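Local coordinates for protein NADP-dependent alcohol dehydrogenase (Entamoeba histolytica, PDB 2OUI) that probably catalyses the NADP-dependent, reversible interconversion of alcohols and their aldehydes or ketones, as a tetrameric zinc-containing dehydrogenase, at residues C204-A207 against L208-G211. The protein carries 1 engineered substitution. Sequence-based numbering, arbitrary orientation.
Sequences CDIA and LEYG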
loop_
_atom_site.group_PDB
_atom_site.type_symbol
_atom_site.label_atom_id
_atom_site.label_comp_id
_atom_site.label_asym_id
_atom_site.label_seq_id
_atom_site.Cartn_x
_atom_site.Cartn_y
_atom_site.Cartn_z
ATOM N N CYS A 204 -15.557 -21.243 -21.009
ATOM C CA CYS A 204 -14.383 -20.854 -21.795
ATOM C C CYS A 204 -14.709 -19.818 -22.866
ATOM O O CYS A 204 -14.009 -18.817 -23.012
ATOM C CB CYS A 204 -13.765 -22.098 -22.449
ATOM S SG CYS A 204 -13.074 -23.305 -21.234
ATOM N N ASP A 205 -15.777 -20.054 -23.620
ATOM C CA ASP A 205 -16.145 -19.145 -24.688
ATOM C C ASP A 205 -16.452 -17.763 -24.088
ATOM O O ASP A 205 -15.989 -16.743 -24.594
ATOM C CB ASP A 205 -17.378 -19.675 -25.430
ATOM C CG ASP A 205 -17.082 -20.922 -26.260
ATOM O OD1 ASP A 205 -15.915 -21.114 -26.703
ATOM O OD2 ASP A 205 -18.033 -21.706 -26.462
ATOM N N ILE A 206 -17.210 -17.751 -22.996
ATOM C CA ILE A 206 -17.581 -16.486 -22.325
ATOM C C ILE A 206 -16.370 -15.754 -21.727
ATOM O O ILE A 206 -16.333 -14.508 -21.716
ATOM C CB ILE A 206 -18.710 -16.687 -21.278
ATOM C CG1 ILE A 206 -20.008 -17.169 -21.955
ATOM C CG2 ILE A 206 -18.980 -15.385 -20.471
ATOM C CD1 ILE A 206 -20.579 -16.215 -23.032
ATOM N N ALA A 207 -15.380 -16.504 -21.240
ATOM C CA ALA A 207 -14.177 -15.854 -20.707
ATOM C C ALA A 207 -13.487 -14.958 -21.753
ATOM O O ALA A 207 -13.044 -13.848 -21.425
ATOM C CB ALA A 207 -13.237 -16.864 -20.148
ATOM N N LEU A 208 -13.412 -15.430 -22.998
ATOM C CA LEU A 208 -12.870 -14.641 -24.105
ATOM C C LEU A 208 -13.673 -13.351 -24.321
ATOM O O LEU A 208 -13.128 -12.341 -24.761
ATOM C CB LEU A 208 -12.783 -15.458 -25.408
ATOM C CG LEU A 208 -11.726 -16.568 -25.438
ATOM C CD1 LEU A 208 -11.745 -17.347 -26.778
ATOM C CD2 LEU A 208 -10.360 -15.996 -25.203
ATOM N N GLU A 209 -14.960 -13.363 -23.996
ATOM C CA GLU A 209 -15.748 -12.131 -24.144
ATOM C C GLU A 209 -15.499 -11.105 -23.039
ATOM O O GLU A 209 -15.841 -9.938 -23.192
ATOM C CB GLU A 209 -17.246 -12.439 -24.263
ATOM C CG GLU A 209 -17.586 -13.238 -25.510
ATOM C CD GLU A 209 -19.092 -13.356 -25.772
ATOM O OE1 GLU A 209 -19.895 -12.721 -25.049
ATOM O OE2 GLU A 209 -19.472 -14.084 -26.720
ATOM N N TYR A 210 -14.892 -11.529 -21.932
ATOM C CA TYR A 210 -14.691 -10.634 -20.790
ATOM C C TYR A 210 -13.250 -10.140 -20.665
ATOM O O TYR A 210 -12.882 -9.503 -19.662
ATOM C CB TYR A 210 -15.086 -11.356 -19.515
ATOM C CG TYR A 210 -16.572 -11.265 -19.190
ATOM C CD1 TYR A 210 -17.203 -10.023 -19.035
ATOM C CD2 TYR A 210 -17.306 -12.418 -18.937
ATOM C CE1 TYR A 210 -18.580 -9.943 -18.699
ATOM C CE2 TYR A 210 -18.652 -12.366 -18.587
ATOM C CZ TYR A 210 -19.286 -11.144 -18.472
ATOM O OH TYR A 210 -20.603 -11.159 -18.107
ATOM N N GLY A 211 -12.433 -10.496 -21.651
ATOM C CA GLY A 211 -11.057 -10.034 -21.697
ATOM C C GLY A 211 -9.991 -11.103 -21.562
ATOM O O GLY A 211 -8.805 -10.771 -21.623
#
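I206 and Y210, one helical turn apart, run alongside each other in the same direction, with the I206 methyl CG2 3.6 Å from CE2 of the Y210 ring. The approach is oblique to the ring. The torsion of I206 accounts for this: CG2 is anti to the backbone N and lies beside the carbonyl carbon, leaning toward the C-terminal end of the helix. CG1 lies beside the N, and its second torsion turns CD1 back to a loose 4.1 Å from E209 OE1, which makes a long, weak ion pair with K318. Y210 ring atom CD2 also comes to 3.6 Å from I206 O.

Beneath these side chains the helix tightens as it ends. L208 N still donates a weak i to i+4 bond to C204 O; the L208 side chain follows the same turn, CB 3.5 Å from D205 O and CG 4.0 Å from C204 O. Two residues further on, I206 O receives two weak bonds, from E209 N at 2.9 Å and from Y210 N. The better-formed bond of Y210 N goes to A207 O, at 3.0 Å and 150°, and Y210 CB rests 3.7 Å from that same oxygen. This i to i+3 pairing is of 3-10 type; the donor stands 64° out of the carbonyl plane. G211, at phi 115°, then completes a Schellman motif.

The contact closes helix 201-209 in the beta-alpha-beta unit between strands 194-197 and 214-216 of the Rossmann-type domain. I206 and A207 meet L180 of helix 177-188, on which Y210 also packs through M181 and A184, while its OH bonds to D315 O; A207 and L208 touch I215 of strand 214-216. Beyond the turn, G211 O accepts a hydrogen bond from K313 NZ of a second subunit, bringing this helix end to a subunit interface.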